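Local coordinates for protein endoglucanase (Clostridium thermocellum, PDB 2E4T) that hydrolyses internal beta-1,4-glucosidic linkages in cellulose and xyloglucan, here in the form of the glycoside hydrolase family 44 module of a larger multidomain cellulase, at residues V282-E287 with S326-W331; E305-R310 with G365-G370; P314-D319 with D334-L339; P458-F463 with T501-A506. All coordinates share one frame; numbering follows the deposited sequence. Where two conformers were deposited one is given.

Interaction 1: residues V282-E287 with S326-W331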
loop_
_atom_site.group_PDB
_atom_site.type_symbol
_atom_site.label_atom_id
_atom_site.label_comp_id
_atom_site.label_asym_id
_atom_site.label_seq_id
_atom_site.Cartn_x
_atom_site.Cartn_y
_atom_site.Cartn_z
ATOM N N VAL A 282 1.016 0.582 -7.305
ATOM C CA VAL A 282 1.915 -0.508 -7.605
ATOM C C VAL A 282 2.106 -1.376 -6.333
ATOM O O VAL A 282 1.864 -0.940 -5.200
ATOM C CB VAL A 282 3.297 -0.038 -8.117
ATOM C CG1 VAL A 282 3.158 0.717 -9.439
ATOM C CG2 VAL A 282 4.012 0.832 -7.047
ATOM N N HIS A 283 2.567 -2.608 -6.590
ATOM C CA HIS A 283 2.962 -3.537 -5.537
ATOM C C HIS A 283 4.483 -3.614 -5.553
ATOM O O HIS A 283 5.104 -3.687 -6.623
ATOM C CB HIS A 283 2.389 -4.920 -5.789
ATOM C CG HIS A 283 0.901 -4.922 -5.831
ATOM N ND1 HIS A 283 0.034 -3.919 -5.494
ATOM C CD2 HIS A 283 0.109 -5.972 -6.229
ATOM C CE1 HIS A 283 -1.232 -4.375 -5.670
ATOM N NE2 HIS A 283 -1.195 -5.618 -6.134
ATOM N N TRP A 284 5.093 -3.610 -4.346
ATOM C CA TRP A 284 6.542 -3.608 -4.223
ATOM C C TRP A 284 6.928 -4.599 -3.119
ATOM O O TRP A 284 6.916 -4.274 -1.934
ATOM C CB TRP A 284 7.098 -2.194 -3.901
ATOM C CG TRP A 284 8.557 -2.113 -3.742
ATOM C CD1 TRP A 284 9.263 -2.067 -2.555
ATOM C CD2 TRP A 284 9.562 -2.029 -4.797
ATOM N NE1 TRP A 284 10.634 -1.933 -2.825
ATOM C CE2 TRP A 284 10.834 -1.891 -4.175
ATOM C CE3 TRP A 284 9.504 -2.003 -6.185
ATOM C CZ2 TRP A 284 12.025 -1.755 -4.923
ATOM C CZ3 TRP A 284 10.709 -1.862 -6.914
ATOM C CH2 TRP A 284 11.936 -1.743 -6.247
ATOM N N TYR A 285 7.259 -5.823 -3.549
ATOM C CA TYR A 285 7.858 -6.806 -2.658
ATOM C C TYR A 285 9.333 -6.738 -2.925
ATOM O O TYR A 285 9.786 -7.032 -4.036
ATOM C CB TYR A 285 7.305 -8.205 -2.915
ATOM C CG TYR A 285 5.848 -8.315 -2.506
ATOM C CD1 TYR A 285 5.503 -8.556 -1.190
ATOM C CD2 TYR A 285 4.828 -8.200 -3.442
ATOM C CE1 TYR A 285 4.169 -8.677 -0.818
ATOM C CE2 TYR A 285 3.504 -8.328 -3.104
ATOM C CZ TYR A 285 3.157 -8.596 -1.769
ATOM O OH TYR A 285 1.881 -8.833 -1.371
ATOM N N PRO A 286 10.155 -6.284 -1.944
ATOM C CA PRO A 286 11.578 -6.096 -2.208
ATOM C C PRO A 286 12.209 -7.357 -2.769
ATOM O O PRO A 286 11.975 -8.460 -2.237
ATOM C CB PRO A 286 12.148 -5.747 -0.820
ATOM C CG PRO A 286 11.014 -5.153 -0.157
ATOM C CD PRO A 286 9.776 -5.861 -0.584
ATOM N N GLU A 287 13.070 -7.158 -3.764
ATOM C CA GLU A 287 13.916 -8.212 -4.281
ATOM C C GLU A 287 15.276 -8.260 -3.550
ATOM O O GLU A 287 16.096 -9.167 -3.803
ATOM C CB GLU A 287 14.114 -8.052 -5.798
ATOM C CG GLU A 287 12.857 -8.304 -6.600
ATOM C CD GLU A 287 12.605 -9.762 -6.968
ATOM O OE1 GLU A 287 13.207 -10.691 -6.381
ATOM O OE2 GLU A 287 11.792 -9.968 -7.921
ATOM N N SER A 326 20.311 -7.417 -5.807
ATOM C CA SER A 326 19.158 -8.017 -6.475
ATOM C C SER A 326 19.314 -7.794 -7.963
ATOM O O SER A 326 20.139 -6.977 -8.410
ATOM C CB SER A 326 17.843 -7.395 -6.040
ATOM O OG SER A 326 17.660 -6.141 -6.656
ATOM N N TRP A 327 18.455 -8.461 -8.758
ATOM C CA TRP A 327 18.479 -8.229 -10.196
ATOM C C TRP A 327 18.111 -6.798 -10.547
ATOM O O TRP A 327 18.566 -6.271 -11.579
ATOM C CB TRP A 327 17.570 -9.231 -10.930
ATOM C CG TRP A 327 16.094 -9.103 -10.678
ATOM C CD1 TRP A 327 15.333 -9.744 -9.732
ATOM C CD2 TRP A 327 15.168 -8.323 -11.433
ATOM N NE1 TRP A 327 13.998 -9.424 -9.865
ATOM C CE2 TRP A 327 13.874 -8.559 -10.914
ATOM C CE3 TRP A 327 15.299 -7.453 -12.515
ATOM C CZ2 TRP A 327 12.723 -7.967 -11.450
ATOM C CZ3 TRP A 327 14.144 -6.876 -13.079
ATOM C CH2 TRP A 327 12.878 -7.137 -12.528
ATOM N N ILE A 328 17.271 -6.164 -9.715
ATOM C CA ILE A 328 16.890 -4.766 -9.919
ATOM C C ILE A 328 18.091 -3.868 -9.639
ATOM O O ILE A 328 18.437 -2.961 -10.431
ATOM C CB ILE A 328 15.663 -4.408 -9.099
ATOM C CG1 ILE A 328 14.482 -5.315 -9.458
ATOM C CG2 ILE A 328 15.278 -2.940 -9.376
ATOM C CD1 ILE A 328 13.240 -5.080 -8.576
ATOM N N GLY A 329 18.755 -4.097 -8.501
ATOM C CA GLY A 329 19.970 -3.312 -8.183
ATOM C C GLY A 329 21.057 -3.466 -9.234
ATOM O O GLY A 329 21.796 -2.511 -9.524
ATOM N N GLN A 330 21.187 -4.673 -9.797
ATOM C CA GLN A 330 22.236 -4.903 -10.798
ATOM C C GLN A 330 21.885 -4.306 -12.160
ATOM O O GLN A 330 22.706 -3.573 -12.759
ATOM C CB GLN A 330 22.518 -6.383 -10.911
ATOM C CG GLN A 330 23.549 -6.657 -12.003
ATOM C CD GLN A 330 24.083 -8.044 -11.983
ATOM O OE1 GLN A 330 23.839 -8.791 -11.032
ATOM N NE2 GLN A 330 24.841 -8.406 -13.005
ATOM N N TRP A 331 20.678 -4.615 -12.674
ATOM C CA TRP A 331 20.356 -4.358 -14.072
ATOM C C TRP A 331 19.489 -3.136 -14.306
ATOM O O TRP A 331 19.341 -2.724 -15.468
ATOM C CB TRP A 331 19.685 -5.590 -14.706
ATOM C CG TRP A 331 20.573 -6.790 -14.768
ATOM C CD1 TRP A 331 20.576 -7.864 -13.913
ATOM C CD2 TRP A 331 21.637 -7.019 -15.684
ATOM N NE1 TRP A 331 21.538 -8.772 -14.294
ATOM C CE2 TRP A 331 22.187 -8.281 -15.389
ATOM C CE3 TRP A 331 22.134 -6.317 -16.810
ATOM C CZ2 TRP A 331 23.216 -8.859 -16.139
ATOM C CZ3 TRP A 331 23.178 -6.899 -17.562
ATOM C CH2 TRP A 331 23.688 -8.156 -17.216
#
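Glu287 meets Ser326, Trp327 and Ile328 in a buried, mixed polar and apolar contact at the mouth of the TIM barrel. Segment 282-287 runs off the carboxyl end of barrel strand 279-284, the end at which TIM barrels carry their active sites, and packs against the short helix 327-331 within the long connection to helix 338-349. The example shows how a beta-alpha loop is fastened back beside the end of the strand from which it departs.

The polar element is one bond between side chains. Trp327 NE1 donates to Glu287 OE2 at 3.0 Å, with an N-H...O angle of 165°. The oxygen lies in the indole plane, at the ring edge, but the donor comes from above the carboxylate, and the two flat groups stand 73° apart. A bend at chi2 (-86°) swings the carboxylate toward the indole; its other oxygen, OE1, has a long, weak ion pair with Arg294.

The apolar element centres on Ile328 CD1, which touches Glu287 CG at 3.8 Å and the barrel residue Trp284 at its CH2 atom, 4.3 Å away. The same isoleucine covers one face of Trp327 with CG1, so the indole is held by packing on its face and by hydrogen bonding at its edge.

Backbone and cap complete the fit. Glu287 O rests 3.3 Å from Ser326 CB, and Ser326, the N-cap residue, turns its hydroxyl back over the helix start. Ser326 OG also hydrogen-bonds Glu324, and it accepts a nearly linear capping bond from Gly329 N at 3.0 Å.

Interaction 2: residues E305-R310 with G365-G370; sequences ETNKAR and GNHITG
Asn307 lays its carboxamide over one face of the His367 imidazole, the two planes only 29° apart. The overlap is off-centre: ND2 sits 3.3 Å from His367 CE1, while OD1 lies above the rim of the ring. Pro301 O and Tyr455 OH both accept from Asn307 ND2, which fixes the rotation of the amide.

From the next turn of the same helix Arg310 reaches across. Its chain leaves extended and bends at chi3 (-57°), bringing NH1 to two oxygens, Asn307 OD1 and Thr369 OG1, each 2.9 Å from NH1 and each at the edge of the guanidinium, in its plane. Helix 304-312, which lies in the TIM-barrel connection between strand 279-284 and helix 338-349, is thereby joined to the start of helix 368-384, which follows the next barrel strand.

That start is itself capped by a side chain: His367, at the N-cap position, accepts from Thr369 N through ND1 at 3.1 Å. Thr369 OG1 lies 2.8 Å from the same His367 ND1 and is hydrogen-bonded to it, so the hydroxyl links arginine and histidine. The remaining guanidinium nitrogens of Arg310 are taken up by backbone carbonyls, NH2 by Ile295 O and NE by Tyr362 O.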
loop_
_atom_site.group_PDB
_atom_site.type_symbol
_atom_site.label_atom_id
_atom_site.label_comp_id
_atom_site.label_asym_id
_atom_site.label_seq_id
_atom_site.Cartn_x
_atom_site.Cartn_y
_atom_site.Cartn_z
ATOM N N GLU A 305 22.915 -12.094 8.027
ATOM C CA GLU A 305 23.142 -11.306 6.828
ATOM C C GLU A 305 21.839 -10.946 6.113
ATOM O O GLU A 305 21.694 -9.823 5.585
ATOM C CB GLU A 305 24.144 -11.991 5.884
ATOM C CG GLU A 305 25.546 -12.015 6.425
ATOM C CD GLU A 305 26.154 -10.619 6.371
ATOM O OE1 GLU A 305 25.965 -9.912 5.337
ATOM O OE2 GLU A 305 26.787 -10.209 7.363
ATOM N N THR A 306 20.876 -11.858 6.107
ATOM C CA THR A 306 19.551 -11.488 5.550
ATOM C C THR A 306 18.918 -10.377 6.390
ATOM O O THR A 306 18.330 -9.427 5.855
ATOM C CB THR A 306 18.603 -12.679 5.445
ATOM O OG1 THR A 306 19.279 -13.817 4.901
ATOM C CG2 THR A 306 17.364 -12.351 4.639
ATOM N N ASN A 307 18.986 -10.556 7.723
ATOM C CA ASN A 307 18.384 -9.537 8.607
ATOM C C ASN A 307 19.044 -8.164 8.402
ATOM O O ASN A 307 18.337 -7.126 8.393
ATOM C CB ASN A 307 18.524 -9.972 10.041
ATOM C CG ASN A 307 17.780 -11.255 10.357
ATOM O OD1 ASN A 307 16.824 -11.643 9.638
ATOM N ND2 ASN A 307 18.167 -11.910 11.463
ATOM N N LYS A 308 20.378 -8.146 8.230
ATOM C CA LYS A 308 21.080 -6.878 7.998
ATOM C C LYS A 308 20.633 -6.276 6.659
ATOM O O LYS A 308 20.460 -5.052 6.563
ATOM C CB LYS A 308 22.579 -7.084 8.067
ATOM C CG LYS A 308 23.054 -7.297 9.471
ATOM C CD LYS A 308 24.552 -7.575 9.528
ATOM C CE LYS A 308 25.018 -7.656 11.000
ATOM N NZ LYS A 308 26.442 -8.045 11.057
ATOM N N ALA A 309 20.468 -7.107 5.615
ATOM C CA ALA A 309 20.025 -6.591 4.332
ATOM C C ALA A 309 18.597 -6.045 4.451
ATOM O O ALA A 309 18.248 -5.066 3.778
ATOM C CB ALA A 309 20.084 -7.684 3.263
ATOM N N ARG A 310 17.744 -6.692 5.264
ATOM C CA ARG A 310 16.376 -6.191 5.458
ATOM C C ARG A 310 16.389 -4.773 6.018
ATOM O O ARG A 310 15.596 -3.919 5.631
ATOM C CB ARG A 310 15.590 -7.154 6.366
ATOM C CG ARG A 310 14.154 -6.712 6.567
ATOM C CD ARG A 310 13.334 -7.700 7.385
ATOM N NE ARG A 310 13.329 -9.013 6.790
ATOM C CZ ARG A 310 14.065 -10.062 7.202
ATOM N NH1 ARG A 310 14.763 -10.007 8.359
ATOM N NH2 ARG A 310 14.109 -11.183 6.463
ATOM N N GLY A 365 8.665 -10.522 9.668
ATOM C CA GLY A 365 7.600 -9.759 10.355
ATOM C C GLY A 365 7.461 -10.105 11.821
ATOM O O GLY A 365 6.864 -9.336 12.585
ATOM N N ASN A 366 8.007 -11.262 12.218
ATOM C CA ASN A 366 8.063 -11.707 13.609
ATOM C C ASN A 366 9.466 -11.525 14.216
ATOM O O ASN A 366 9.777 -12.095 15.273
ATOM C CB ASN A 366 7.586 -13.145 13.754
ATOM C CG ASN A 366 8.494 -14.106 13.006
ATOM O OD1 ASN A 366 9.334 -13.710 12.218
ATOM N ND2 ASN A 366 8.376 -15.380 13.325
ATOM N N HIS A 367 10.278 -10.656 13.593
ATOM C CA HIS A 367 11.646 -10.397 14.023
ATOM C C HIS A 367 11.833 -8.891 14.177
ATOM O O HIS A 367 11.243 -8.086 13.426
ATOM C CB HIS A 367 12.648 -10.914 12.948
ATOM C CG HIS A 367 14.077 -10.916 13.366
ATOM N ND1 HIS A 367 14.987 -9.920 13.013
ATOM C CD2 HIS A 367 14.734 -11.846 14.090
ATOM C CE1 HIS A 367 16.148 -10.258 13.557
ATOM N NE2 HIS A 367 16.034 -11.425 14.205
ATOM N N ILE A 368 12.742 -8.489 15.071
ATOM C CA ILE A 368 12.978 -7.063 15.284
ATOM C C ILE A 368 13.305 -6.365 13.951
ATOM O O ILE A 368 12.863 -5.197 13.761
ATOM C CB ILE A 368 14.107 -6.826 16.317
ATOM C CG1 ILE A 368 14.308 -5.339 16.619
ATOM C CG2 ILE A 368 15.436 -7.455 15.884
ATOM C CD1 ILE A 368 13.081 -4.573 17.081
ATOM N N THR A 369 14.047 -6.995 13.052
ATOM C CA THR A 369 14.412 -6.299 11.812
ATOM C C THR A 369 13.201 -6.074 10.898
ATOM O O THR A 369 13.213 -5.098 10.113
ATOM C CB THR A 369 15.554 -6.987 11.077
ATOM O OG1 THR A 369 15.171 -8.328 10.658
ATOM C CG2 THR A 369 16.821 -6.988 11.868
ATOM N N GLY A 370 12.179 -6.927 10.962
ATOM C CA GLY A 370 10.965 -6.637 10.227
ATOM C C GLY A 370 10.238 -5.443 10.795
ATOM O O GLY A 370 9.601 -4.663 10.056
#

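Interaction 3: residues P314-D319 with D334-L339; sequences PRTLWD and DFLPIL
Thr316 and Leu317 offer their carbonyls to the first two backbone amides of helix 338-349, the helix that leads to the next strand of the TIM barrel. Ile338 N donates to Thr316 O at 3.0 Å, and Leu339 N to Leu317 O at 2.9 Å. Amides at the start of a helix have no carbonyl a turn earlier to receive them; here the turn at 314-319, earlier in the same connection, supplies the acceptors.

Pro337, the N-cap residue, has no amide hydrogen of its own and contributes packing instead. Its ring packs on the Trp318 backbone, with Pro337 CB 3.4 Å from Trp318 C, and the peptide bond before it is cis, where the chain enters the helix. Around the two bonds the aliphatic groups close in: Leu317 CD2 touches Ile338 CG2 at 3.8 Å, while Leu317 and Leu339 run alongside each other in the same direction. Thr316 joins by its methyl, CG2, which meets Leu336 CD2 at 3.8 Å; its hydroxyl, on the other branch, hydrogen-bonds Glu324.

Further out, Trp284 of the barrel strand packs against Thr316, Leu317 and Ile338, and the Trp318 ring lies at a small angle to that of Tyr384. Arg315 O accepts from both Trp318 N and Asp319 N. Asp319, whose OD1 hydrogen-bonds Thr321, closes the turn through a side-on salt bridge in which a single oxygen, OD2, receives Arg315 NE at 2.8 Å and Arg315 NH2 at 2.9 Å.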
loop_
_atom_site.group_PDB
_atom_site.type_symbol
_atom_site.label_atom_id
_atom_site.label_comp_id
_atom_site.label_asym_id
_atom_site.label_seq_id
_atom_site.Cartn_x
_atom_site.Cartn_y
_atom_site.Cartn_z
ATOM N N PRO A 314 15.009 -0.677 2.770
ATOM C CA PRO A 314 14.136 0.484 2.534
ATOM C C PRO A 314 14.881 1.627 1.780
ATOM O O PRO A 314 14.211 2.451 1.147
ATOM C CB PRO A 314 13.701 0.913 3.942
ATOM C CG PRO A 314 13.725 -0.402 4.703
ATOM C CD PRO A 314 14.974 -1.095 4.194
ATOM N N ARG A 315 16.203 1.666 1.848
ATOM C CA ARG A 315 16.939 2.701 1.130
ATOM C C ARG A 315 16.743 2.621 -0.378
ATOM O O ARG A 315 16.899 3.640 -1.063
ATOM C CB ARG A 315 18.409 2.662 1.554
ATOM C CG ARG A 315 18.602 3.136 2.966
ATOM C CD ARG A 315 19.992 2.820 3.514
ATOM N NE ARG A 315 21.004 3.526 2.705
ATOM C CZ ARG A 315 22.303 3.225 2.758
ATOM N NH1 ARG A 315 22.761 2.242 3.566
ATOM N NH2 ARG A 315 23.136 3.905 1.962
ATOM N N THR A 316 16.421 1.445 -0.929
ATOM C CA THR A 316 16.147 1.399 -2.376
ATOM C C THR A 316 14.948 2.273 -2.756
ATOM O O THR A 316 14.806 2.677 -3.906
ATOM C CB THR A 316 15.926 -0.067 -2.799
ATOM O OG1 THR A 316 17.135 -0.743 -2.478
ATOM C CG2 THR A 316 15.541 -0.219 -4.240
ATOM N N LEU A 317 14.063 2.536 -1.769
ATOM C CA LEU A 317 12.929 3.397 -2.031
ATOM C C LEU A 317 13.337 4.847 -2.362
ATOM O O LEU A 317 12.621 5.512 -3.112
ATOM C CB LEU A 317 11.965 3.415 -0.847
ATOM C CG LEU A 317 11.314 2.070 -0.530
ATOM C CD1 LEU A 317 10.538 2.143 0.798
ATOM C CD2 LEU A 317 10.362 1.626 -1.649
ATOM N N TRP A 318 14.428 5.362 -1.733
ATOM C CA TRP A 318 14.679 6.792 -1.759
ATOM C C TRP A 318 16.129 7.194 -1.997
ATOM O O TRP A 318 16.352 8.360 -2.393
ATOM C CB TRP A 318 14.192 7.468 -0.443
ATOM C CG TRP A 318 14.988 7.035 0.751
ATOM C CD1 TRP A 318 14.754 5.952 1.580
ATOM C CD2 TRP A 318 16.184 7.655 1.271
ATOM N NE1 TRP A 318 15.722 5.877 2.556
ATOM C CE2 TRP A 318 16.611 6.894 2.365
ATOM C CE3 TRP A 318 16.933 8.788 0.877
ATOM C CZ2 TRP A 318 17.753 7.222 3.109
ATOM C CZ3 TRP A 318 18.092 9.076 1.594
ATOM C CH2 TRP A 318 18.493 8.306 2.695
ATOM N N ASP A 319 17.109 6.356 -1.660
ATOM C CA ASP A 319 18.488 6.819 -1.489
ATOM C C ASP A 319 19.274 6.515 -2.756
ATOM O O ASP A 319 19.523 5.333 -3.079
ATOM C CB ASP A 319 19.097 6.027 -0.318
ATOM C CG ASP A 319 20.549 6.272 -0.061
ATOM O OD1 ASP A 319 21.174 7.163 -0.728
ATOM O OD2 ASP A 319 21.099 5.562 0.796
ATOM N N ASP A 334 19.006 2.533 -13.627
ATOM C CA ASP A 334 18.391 3.707 -14.205
ATOM C C ASP A 334 17.020 4.025 -13.631
ATOM O O ASP A 334 16.522 5.136 -13.831
ATOM C CB ASP A 334 18.288 3.558 -15.716
ATOM C CG ASP A 334 17.833 4.820 -16.415
ATOM O OD1 ASP A 334 18.480 5.868 -16.218
ATOM O OD2 ASP A 334 16.883 4.767 -17.244
ATOM N N PHE A 335 16.418 3.062 -12.908
ATOM C CA PHE A 335 15.072 3.239 -12.345
ATOM C C PHE A 335 15.087 3.328 -10.817
ATOM O O PHE A 335 14.016 3.328 -10.198
ATOM C CB PHE A 335 14.158 2.101 -12.804
ATOM C CG PHE A 335 13.971 2.077 -14.293
ATOM C CD1 PHE A 335 12.990 2.879 -14.890
ATOM C CD2 PHE A 335 14.754 1.249 -15.103
ATOM C CE1 PHE A 335 12.831 2.860 -16.243
ATOM C CE2 PHE A 335 14.558 1.214 -16.490
ATOM C CZ PHE A 335 13.600 2.015 -17.049
ATOM N N LEU A 336 16.297 3.386 -10.217
ATOM C CA LEU A 336 16.448 3.464 -8.759
ATOM C C LEU A 336 17.019 4.834 -8.410
ATOM O O LEU A 336 17.824 5.398 -9.171
ATOM C CB LEU A 336 17.369 2.379 -8.256
ATOM C CG LEU A 336 16.889 0.969 -8.527
ATOM C CD1 LEU A 336 17.910 -0.047 -7.959
ATOM C CD2 LEU A 336 15.467 0.733 -7.937
ATOM N N PRO A 337 16.648 5.395 -7.243
ATOM C CA PRO A 337 15.745 4.822 -6.247
ATOM C C PRO A 337 14.310 4.847 -6.754
ATOM O O PRO A 337 13.915 5.707 -7.571
ATOM C CB PRO A 337 15.925 5.730 -5.034
ATOM C CG PRO A 337 16.368 7.079 -5.631
ATOM C CD PRO A 337 17.207 6.702 -6.826
ATOM N N ILE A 338 13.478 3.887 -6.316
ATOM C CA ILE A 338 12.222 3.662 -7.024
ATOM C C ILE A 338 11.185 4.743 -6.767
ATOM O O ILE A 338 10.491 5.130 -7.722
ATOM C CB ILE A 338 11.678 2.223 -6.756
ATOM C CG1 ILE A 338 10.530 1.881 -7.710
ATOM C CG2 ILE A 338 11.293 1.983 -5.323
ATOM C CD1 ILE A 338 10.922 1.799 -9.178
ATOM N N LEU A 339 11.017 5.261 -5.538
ATOM C CA LEU A 339 9.968 6.248 -5.345
ATOM C C LEU A 339 10.258 7.536 -6.143
ATOM O O LEU A 339 9.344 8.031 -6.812
ATOM C CB LEU A 339 9.663 6.553 -3.880
ATOM C CG LEU A 339 9.212 5.346 -3.051
ATOM C CD1 LEU A 339 8.993 5.796 -1.598
ATOM C CD2 LEU A 339 7.951 4.673 -3.612
#

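Interaction 4: residues P458-F463 with T501-A506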
loop_
_atom_site.group_PDB
_atom_site.type_symbol
_atom_site.label_atom_id
_atom_site.label_comp_id
_atom_site.label_asym_id
_atom_site.label_seq_id
_atom_site.Cartn_x
_atom_site.Cartn_y
_atom_site.Cartn_z
ATOM N N PRO A 458 25.048 -0.233 21.013
ATOM C CA PRO A 458 24.240 0.982 21.102
ATOM C C PRO A 458 24.745 2.057 20.133
ATOM O O PRO A 458 25.909 1.999 19.646
ATOM C CB PRO A 458 24.428 1.425 22.561
ATOM C CG PRO A 458 25.776 0.832 22.953
ATOM C CD PRO A 458 25.961 -0.415 22.164
ATOM N N THR A 459 23.895 3.049 19.910
ATOM C CA THR A 459 24.312 4.227 19.154
ATOM C C THR A 459 23.933 5.466 19.967
ATOM O O THR A 459 22.806 5.567 20.490
ATOM C CB THR A 459 23.625 4.275 17.775
ATOM O OG1 THR A 459 23.987 3.094 17.077
ATOM C CG2 THR A 459 24.048 5.508 16.975
ATOM N N THR A 460 24.888 6.408 20.074
ATOM C CA THR A 460 24.640 7.672 20.758
ATOM C C THR A 460 24.233 8.719 19.725
ATOM O O THR A 460 24.994 8.975 18.795
ATOM C CB THR A 460 25.924 8.106 21.516
ATOM O OG1 THR A 460 26.195 7.121 22.519
ATOM C CG2 THR A 460 25.736 9.496 22.114
ATOM N N PHE A 461 23.078 9.341 19.948
ATOM C CA PHE A 461 22.595 10.367 19.046
ATOM C C PHE A 461 22.650 11.726 19.715
ATOM O O PHE A 461 22.120 11.948 20.784
ATOM C CB PHE A 461 21.116 10.046 18.665
ATOM C CG PHE A 461 20.985 8.813 17.843
ATOM C CD1 PHE A 461 21.227 8.835 16.479
ATOM C CD2 PHE A 461 20.641 7.589 18.444
ATOM C CE1 PHE A 461 21.095 7.677 15.711
ATOM C CE2 PHE A 461 20.486 6.433 17.699
ATOM C CZ PHE A 461 20.711 6.469 16.322
ATOM N N ASN A 462 23.359 12.646 19.044
ATOM C CA ASN A 462 23.391 14.053 19.489
ATOM C C ASN A 462 22.387 14.845 18.665
ATOM O O ASN A 462 22.596 15.009 17.448
ATOM C CB ASN A 462 24.796 14.632 19.284
ATOM C CG ASN A 462 25.811 13.993 20.206
ATOM O OD1 ASN A 462 25.497 13.645 21.345
ATOM N ND2 ASN A 462 27.011 13.739 19.685
ATOM N N PHE A 463 21.308 15.277 19.301
ATOM C CA PHE A 463 20.258 16.042 18.647
ATOM C C PHE A 463 20.482 17.529 18.758
ATOM O O PHE A 463 20.802 18.039 19.843
ATOM C CB PHE A 463 18.904 15.742 19.294
ATOM C CG PHE A 463 18.271 14.444 18.861
ATOM C CD1 PHE A 463 17.296 14.469 17.869
ATOM C CD2 PHE A 463 18.665 13.216 19.372
ATOM C CE1 PHE A 463 16.658 13.303 17.441
ATOM C CE2 PHE A 463 17.991 12.043 18.949
ATOM C CZ PHE A 463 16.996 12.128 17.991
ATOM N N THR A 501 21.485 14.639 24.177
ATOM C CA THR A 501 22.120 13.412 23.731
ATOM C C THR A 501 21.319 12.225 24.263
ATOM O O THR A 501 20.969 12.188 25.443
ATOM C CB THR A 501 23.555 13.336 24.271
ATOM O OG1 THR A 501 24.294 14.438 23.716
ATOM C CG2 THR A 501 24.235 12.008 23.982
ATOM N N TYR A 502 21.097 11.227 23.380
ATOM C CA TYR A 502 20.276 10.110 23.740
ATOM C C TYR A 502 20.902 8.863 23.122
ATOM O O TYR A 502 21.049 8.766 21.903
ATOM C CB TYR A 502 18.857 10.308 23.195
ATOM C CG TYR A 502 17.853 9.268 23.680
ATOM C CD1 TYR A 502 17.624 9.075 25.051
ATOM C CD2 TYR A 502 17.086 8.530 22.783
ATOM C CE1 TYR A 502 16.674 8.185 25.513
ATOM C CE2 TYR A 502 16.124 7.649 23.244
ATOM C CZ TYR A 502 15.933 7.442 24.590
ATOM O OH TYR A 502 14.974 6.548 25.020
ATOM N N THR A 503 21.327 7.926 23.969
ATOM C CA THR A 503 21.907 6.678 23.518
ATOM C C THR A 503 20.833 5.598 23.540
ATOM O O THR A 503 20.116 5.422 24.533
ATOM C CB THR A 503 23.086 6.282 24.419
ATOM O OG1 THR A 503 24.098 7.296 24.263
ATOM C CG2 THR A 503 23.623 4.904 24.040
ATOM N N VAL A 504 20.748 4.887 22.404
ATOM C CA VAL A 504 19.721 3.919 22.160
ATOM C C VAL A 504 20.406 2.539 22.001
ATOM O O VAL A 504 21.409 2.430 21.284
ATOM C CB VAL A 504 18.983 4.293 20.767
ATOM C CG1 VAL A 504 17.894 3.303 20.401
ATOM C CG2 VAL A 504 18.391 5.704 20.835
ATOM N N PRO A 505 19.880 1.483 22.647
ATOM C CA PRO A 505 20.457 0.143 22.422
ATOM C C PRO A 505 20.377 -0.291 20.957
ATOM O O PRO A 505 19.616 0.257 20.137
ATOM C CB PRO A 505 19.606 -0.768 23.300
ATOM C CG PRO A 505 19.051 0.184 24.364
ATOM C CD PRO A 505 18.783 1.443 23.617
ATOM N N ALA A 506 21.191 -1.297 20.628
ATOM C CA ALA A 506 21.147 -1.940 19.340
ATOM C C ALA A 506 19.678 -2.313 19.005
ATOM O O ALA A 506 18.887 -2.683 19.871
ATOM C CB ALA A 506 21.973 -3.221 19.378
#
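Thr460 and Thr503 face each other as a non-hydrogen-bonded pair of two antiparallel strands, and their hydroxyls meet, OG1 to OG1, at 2.7 Å. Both put OG1 anti to the carbonyl carbon (chi1 -63° and -64°), an orientation that brings the two oxygens together between the strands. The neighbouring non-hydrogen-bonded pair behaves similarly: Asn462 and Thr501 project together from their strands, and Thr501 OG1 donates to Asn462 OD1 at 2.8 Å. Between these pairs the methyls of Thr460 and Thr501 come unusually close, CG2 to CG2 at 3.5 Å.

On the other face of the sheet the orientation is different. The Phe461 ring presents its edge to Val504, with CD2 3.8 Å from Val504 CG2, while Thr459 CG2 lies over one face of the ring. Leu450, of another strand of the sheet, touches both Phe461 and Val504.

The backbone ladder keeps these groups in register. Thr459 with Val504 and Phe461 with Tyr502 are the hydrogen-bonded pairs, each joined by two N-H...O bonds of 2.9 Å. Strand 499-504 is an outermost strand of the mixed sheet of the beta domain that accompanies the barrel, and strand 459-466 links it to strand 8-22.

The chemistry thus divides largely by face: hydroxyl and amide groups pair on the Thr460 side, hydrocarbon packs on the Phe461 side, where Thr459 OG1 is a polar exception bonded to Asn452, and the ladder provides most of the polar bonding at this edge.

Overall arrangement
Interactions 1, 2 and 3 lie in the connections of the TIM barrel and are buried, interaction 2 also meeting Tyr455 of the beta domain, whereas interaction 4, about 32 Å from interaction 1 between centres, lies at the partly exposed edge of that domain. Interactions 1 and 3 touch: both secure the excursion between strand 279-284 and helix 338-349, they share Trp284 as a packing surface, and Glu324 serves a residue in each. Interaction 2 ties the same excursion to the following beta-alpha unit. Chemistry follows place. A carboxylate-indole bond works with apolar packing in the first, a polar side-chain network dominates the second, main-chain bonds to a helix start lead the third, and a regular ladder the fourth.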